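Beta-hexosaminidase LpqI (PDB 6GFV) cleaves terminal beta-1,4-linked N-acetylglucosamine from peptidoglycan fragments, a step in mycobacterial cell-wall recycling. Local coordinates at residues T158-A163 with Y213-T218; G174-L179 with D262-S267. All blocks are in the same frame, centred on the assembly; numbering follows the deposited sequence.

In the fold
Both contacts belong to the TIM-barrel domain of this family 3 glycosyl hydrolase, and their centres lie about 14 Å apart. Interaction 1 joins two helices outside the barrel; interaction 2 joins strand 176-182 to strand 265-267 and the residue leading into it, across the interior. Their segments alternate along the chain: 158-163, 174-179, 213-218, then 262-267. Helix 156-172 is followed, after a short turn, by strand 176-182, so each contact uses one half of the same helix-strand unit. The two meet at Leu179, whose CD1 is 3.7 Å from CB of Leu216 and whose CB is 4.0 Å from CE1 of Tyr213. Packing is thus continuous from the outer helices through this strand to the barrel core.

Interaction 1. Residues T158-A163 with Y213-T218; sequences TVTAYA and YRTLVT
Thr160 of helix 156-172 and Leu216 of segment 213-218 mark the nearest backbone approach, their CA atoms being 7.4 Å apart. The contact is small, about 150 Å² summed over both sides, and is made by side chains together with the carbonyl O of Thr160.

Thr160 meets Thr215 through unlike groups: its methyl CG2 lies 3.4 Å from the hydroxyl OG1 of Thr215, the two side chains crossing at about a right angle. The torsion explains the choice of branch. With chi1 at -61°, CG2 is anti to the backbone N and reaches across, while OG1 turns back along its own helix to hydrogen-bond the carbonyl of Pro156.

Leu216 divides its two methyls. CD2 is 4.1 Å from the carbonyl O of Thr160, and CD1 is 4.4 Å from CB of Ala163, one turn further on. Within segment 213-218, the Thr218 hydroxyl OG1 donates to the carbonyl O of Thr215 at 2.9 Å, tilted 30° from the carbonyl plane.

The interface therefore runs from the partly polar, more exposed pair Thr160-Thr215 to the buried, apolar pair Ala163-Leu216, and cohesion between the two segments rests on van der Waals contact.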
loop_
_atom_site.group_PDB
_atom_site.type_symbol
_atom_site.label_atom_id
_atom_site.label_comp_id
_atom_site.label_asym_id
_atom_site.label_seq_id
_atom_site.Cartn_x
_atom_site.Cartn_y
_atom_site.Cartn_z
ATOM N N THR A 158 -7.313 -4.036 -21.560
ATOM C CA THR A 158 -7.366 -5.368 -20.975
ATOM C C THR A 158 -7.075 -5.301 -19.483
ATOM O O THR A 158 -7.766 -5.915 -18.668
ATOM C CB THR A 158 -6.354 -6.314 -21.656
ATOM O OG1 THR A 158 -6.729 -6.511 -23.024
ATOM C CG2 THR A 158 -6.300 -7.644 -20.955
ATOM N N VAL A 159 -6.038 -4.562 -19.128
ATOM C CA VAL A 159 -5.691 -4.394 -17.734
ATOM C C VAL A 159 -6.812 -3.678 -16.971
ATOM O O VAL A 159 -7.135 -4.068 -15.859
ATOM C CB VAL A 159 -4.354 -3.627 -17.572
ATOM C CG1 VAL A 159 -4.134 -3.216 -16.130
ATOM C CG2 VAL A 159 -3.188 -4.482 -18.071
ATOM N N THR A 160 -7.420 -2.652 -17.561
ATOM C CA THR A 160 -8.498 -1.937 -16.876
ATOM C C THR A 160 -9.657 -2.874 -16.575
ATOM O O THR A 160 -10.192 -2.865 -15.457
ATOM C CB THR A 160 -9.011 -0.709 -17.680
ATOM O OG1 THR A 160 -7.946 0.218 -17.859
ATOM C CG2 THR A 160 -10.116 0.011 -16.924
ATOM N N ALA A 161 -10.019 -3.707 -17.544
ATOM C CA ALA A 161 -11.119 -4.642 -17.366
ATOM C C ALA A 161 -10.831 -5.686 -16.267
ATOM O O ALA A 161 -11.625 -5.854 -15.345
ATOM C CB ALA A 161 -11.441 -5.331 -18.681
ATOM N N TYR A 162 -9.690 -6.358 -16.351
ATOM C CA TYR A 162 -9.371 -7.430 -15.396
ATOM C C TYR A 162 -8.874 -6.972 -14.021
ATOM O O TYR A 162 -9.298 -7.536 -13.016
ATOM C CB TYR A 162 -8.359 -8.400 -16.010
ATOM C CG TYR A 162 -9.008 -9.417 -16.918
ATOM C CD1 TYR A 162 -9.591 -10.566 -16.398
ATOM C CD2 TYR A 162 -9.066 -9.221 -18.291
ATOM C CE1 TYR A 162 -10.199 -11.501 -17.216
ATOM C CE2 TYR A 162 -9.676 -10.157 -19.120
ATOM C CZ TYR A 162 -10.239 -11.298 -18.574
ATOM O OH TYR A 162 -10.848 -12.236 -19.380
ATOM N N ALA A 163 -8.000 -5.978 -13.943
ATOM C CA ALA A 163 -7.596 -5.477 -12.630
ATOM C C ALA A 163 -8.786 -4.813 -11.926
ATOM O O ALA A 163 -8.904 -4.888 -10.707
ATOM C CB ALA A 163 -6.449 -4.510 -12.733
ATOM N N TYR A 213 -5.442 3.796 -14.520
ATOM C CA TYR A 213 -5.738 4.594 -13.338
ATOM C C TYR A 213 -6.880 5.600 -13.555
ATOM O O TYR A 213 -7.614 5.870 -12.620
ATOM C CB TYR A 213 -4.484 5.340 -12.846
ATOM C CG TYR A 213 -3.402 4.447 -12.244
ATOM C CD1 TYR A 213 -3.405 4.110 -10.897
ATOM C CD2 TYR A 213 -2.376 3.958 -13.025
ATOM C CE1 TYR A 213 -2.415 3.298 -10.354
ATOM C CE2 TYR A 213 -1.380 3.151 -12.491
ATOM C CZ TYR A 213 -1.401 2.832 -11.162
ATOM O OH TYR A 213 -0.406 2.023 -10.673
ATOM N N ARG A 214 -7.028 6.150 -14.761
ATOM C CA ARG A 214 -8.061 7.182 -15.013
ATOM C C ARG A 214 -9.453 6.762 -14.543
ATOM O O ARG A 214 -10.216 7.580 -14.061
ATOM C CB ARG A 214 -8.147 7.552 -16.501
ATOM C CG ARG A 214 -6.872 8.084 -17.132
ATOM C CD ARG A 214 -7.119 8.350 -18.628
ATOM N NE ARG A 214 -5.908 8.730 -19.340
ATOM C CZ ARG A 214 -5.787 8.735 -20.660
ATOM N NH1 ARG A 214 -6.800 8.360 -21.419
ATOM N NH2 ARG A 214 -4.640 9.097 -21.217
ATOM N N THR A 215 -9.773 5.479 -14.669
ATOM C CA THR A 215 -11.075 5.013 -14.227
ATOM C C THR A 215 -11.021 4.246 -12.897
ATOM O O THR A 215 -11.979 4.261 -12.152
ATOM C CB THR A 215 -11.743 4.133 -15.298
ATOM O OG1 THR A 215 -10.968 2.961 -15.505
ATOM C CG2 THR A 215 -11.843 4.877 -16.625
ATOM N N LEU A 216 -9.912 3.597 -12.570
ATOM C CA LEU A 216 -9.915 2.766 -11.355
ATOM C C LEU A 216 -9.773 3.563 -10.047
ATOM O O LEU A 216 -10.186 3.089 -8.987
ATOM C CB LEU A 216 -8.814 1.708 -11.430
ATOM C CG LEU A 216 -8.957 0.677 -12.549
ATOM C CD1 LEU A 216 -7.943 -0.429 -12.358
ATOM C CD2 LEU A 216 -10.371 0.116 -12.620
ATOM N N VAL A 217 -9.206 4.768 -10.110
ATOM C CA VAL A 217 -9.017 5.548 -8.890
ATOM C C VAL A 217 -10.325 6.131 -8.368
ATOM O O VAL A 217 -10.375 6.608 -7.242
ATOM C CB VAL A 217 -8.004 6.709 -9.073
ATOM C CG1 VAL A 217 -6.677 6.198 -9.607
ATOM C CG2 VAL A 217 -8.579 7.799 -9.975
ATOM N N THR A 218 -11.383 6.068 -9.176
ATOM C CA THR A 218 -12.671 6.642 -8.800
ATOM C C THR A 218 -13.616 5.647 -8.155
ATOM O O THR A 218 -14.737 6.006 -7.791
ATOM C CB THR A 218 -13.412 7.230 -10.016
ATOM O OG1 THR A 218 -13.759 6.181 -10.929
ATOM C CG2 THR A 218 -12.557 8.228 -10.712
#

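Interaction 2. Residues G174-L179 with D262-S267; sequences GVLPVL and DGPVFS
Part of the apolar interior of the TIM barrel is formed by two strands that are not neighbours: Leu176 and Val178 of strand 176-182 face Phe266 of strand 265-267 and Pro264 just before it. Strand 223-230 pairs in parallel with both strands and so stands between them in the sheet. The nearest CA atoms, those of Val178 and Phe266, are 8.6 Å apart, and side chains bridge the distance.

Phe266 has the largest share of the contact and touches both Leu176 and Val178. Its chi1 of -59° sets CG anti to the carbonyl carbon, and the side chains of Phe266 and Val178 cross at about a right angle. The two valine methyls meet neighbouring ring atoms: CG1 is 4.1 Å from CD1 of Phe266, and CG2 is 4.1 Å from CE1. Leu176 continues this line, with CD2 4.2 Å from CZ of Phe266. The same methyl also lies 4.4 Å from CG of Pro264, joining ring and proline. Both aliphatic residues approach the aromatic ring obliquely.

Further packing holds the ring: Phe132 meets it edge-to-face, and Met336 of helix 323-337 touches Leu176, Pro264 and Phe266. Val265, by contrast, points away from strand 176-182 and packs on helix 244-252.

The Val178 side chain is about 6 Å from that of Lys180, and that of Phe266 about 7 Å from that of Asp268, the substrate-binding residue and nucleophile inferred from relatives. This hydrophobic layer lies beneath the probable active site at the C-terminal ends of the strands, as in TIM-barrel glycosidases.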
loop_
_atom_site.group_PDB
_atom_site.type_symbol
_atom_site.label_atom_id
_atom_site.label_comp_id
_atom_site.label_asym_id
_atom_site.label_seq_id
_atom_site.Cartn_x
_atom_site.Cartn_y
_atom_site.Cartn_z
ATOM N N GLY A 174 -15.221 -6.631 1.554
ATOM C CA GLY A 174 -14.844 -5.735 2.630
ATOM C C GLY A 174 -13.346 -5.581 2.879
ATOM O O GLY A 174 -12.943 -5.167 3.961
ATOM N N VAL A 175 -12.528 -5.899 1.875
ATOM C CA VAL A 175 -11.067 -5.749 1.943
ATOM C C VAL A 175 -10.609 -4.592 1.035
ATOM O O VAL A 175 -11.090 -4.471 -0.071
ATOM C CB VAL A 175 -10.342 -7.059 1.530
ATOM C CG1 VAL A 175 -8.840 -6.853 1.410
ATOM C CG2 VAL A 175 -10.642 -8.182 2.549
ATOM N N LEU A 176 -9.709 -3.738 1.517
ATOM C CA LEU A 176 -9.237 -2.600 0.714
ATOM C C LEU A 176 -8.265 -3.052 -0.371
ATOM O O LEU A 176 -7.185 -3.557 -0.069
ATOM C CB LEU A 176 -8.555 -1.537 1.583
ATOM C CG LEU A 176 -7.994 -0.333 0.810
ATOM C CD1 LEU A 176 -9.108 0.641 0.484
ATOM C CD2 LEU A 176 -6.866 0.363 1.560
ATOM N N PRO A 177 -8.650 -2.867 -1.636
ATOM C CA PRO A 177 -7.730 -3.101 -2.751
ATOM C C PRO A 177 -6.728 -1.951 -2.930
ATOM O O PRO A 177 -7.078 -0.792 -2.706
ATOM C CB PRO A 177 -8.664 -3.194 -3.950
ATOM C CG PRO A 177 -9.822 -2.267 -3.577
ATOM C CD PRO A 177 -9.974 -2.409 -2.090
ATOM N N VAL A 178 -5.503 -2.270 -3.341
ATOM C CA VAL A 178 -4.487 -1.259 -3.544
ATOM C C VAL A 178 -3.823 -1.440 -4.903
ATOM O O VAL A 178 -3.147 -2.436 -5.142
ATOM C CB VAL A 178 -3.404 -1.286 -2.441
ATOM C CG1 VAL A 178 -2.419 -0.160 -2.653
ATOM C CG2 VAL A 178 -4.039 -1.145 -1.063
ATOM N N LEU A 179 -4.041 -0.478 -5.798
ATOM C CA LEU A 179 -3.440 -0.499 -7.138
ATOM C C LEU A 179 -1.930 -0.224 -7.073
ATOM O O LEU A 179 -1.482 0.625 -6.309
ATOM C CB LEU A 179 -4.125 0.547 -8.048
ATOM C CG LEU A 179 -5.648 0.776 -7.966
ATOM C CD1 LEU A 179 -6.075 1.929 -8.891
ATOM C CD2 LEU A 179 -6.453 -0.469 -8.298
ATOM N N ASP A 262 -8.166 11.496 -3.649
ATOM C CA ASP A 262 -8.031 11.887 -2.250
ATOM C C ASP A 262 -8.040 10.678 -1.290
ATOM O O ASP A 262 -8.189 10.841 -0.089
ATOM C CB ASP A 262 -9.153 12.864 -1.873
ATOM C CG ASP A 262 -8.875 13.609 -0.576
ATOM O OD1 ASP A 262 -7.745 14.080 -0.385
ATOM O OD2 ASP A 262 -9.783 13.716 0.263
ATOM N N GLY A 263 -7.907 9.472 -1.838
ATOM C CA GLY A 263 -7.790 8.264 -1.041
ATOM C C GLY A 263 -6.403 8.063 -0.450
ATOM O O GLY A 263 -5.543 8.925 -0.609
ATOM N N PRO A 264 -6.178 6.921 0.247
ATOM C CA PRO A 264 -4.892 6.635 0.897
ATOM C C PRO A 264 -3.782 6.247 -0.097
ATOM O O PRO A 264 -3.989 5.404 -0.966
ATOM C CB PRO A 264 -5.229 5.455 1.834
ATOM C CG PRO A 264 -6.300 4.715 1.077
ATOM C CD PRO A 264 -7.111 5.780 0.356
ATOM N N VAL A 265 -2.617 6.864 0.061
ATOM C CA VAL A 265 -1.442 6.609 -0.763
ATOM C C VAL A 265 -0.318 5.925 0.037
ATOM O O VAL A 265 0.094 6.423 1.084
ATOM C CB VAL A 265 -0.882 7.917 -1.380
ATOM C CG1 VAL A 265 0.387 7.633 -2.138
ATOM C CG2 VAL A 265 -1.910 8.560 -2.290
ATOM N N PHE A 266 0.176 4.800 -0.477
ATOM C CA PHE A 266 1.206 3.997 0.191
ATOM C C PHE A 266 2.548 4.054 -0.531
ATOM O O PHE A 266 2.583 3.906 -1.740
ATOM C CB PHE A 266 0.808 2.512 0.252
ATOM C CG PHE A 266 -0.479 2.221 0.971
ATOM C CD1 PHE A 266 -1.699 2.532 0.407
ATOM C CD2 PHE A 266 -0.466 1.533 2.171
ATOM C CE1 PHE A 266 -2.885 2.215 1.060
ATOM C CE2 PHE A 266 -1.649 1.217 2.825
ATOM C CZ PHE A 266 -2.852 1.560 2.271
ATOM N N SER A 267 3.650 4.187 0.199
ATOM C CA SER A 267 4.953 3.884 -0.386
ATOM C C SER A 267 5.086 2.381 -0.602
ATOM O O SER A 267 4.443 1.585 0.091
ATOM C CB SER A 267 6.108 4.391 0.491
ATOM O OG SER A 267 6.375 3.538 1.597
#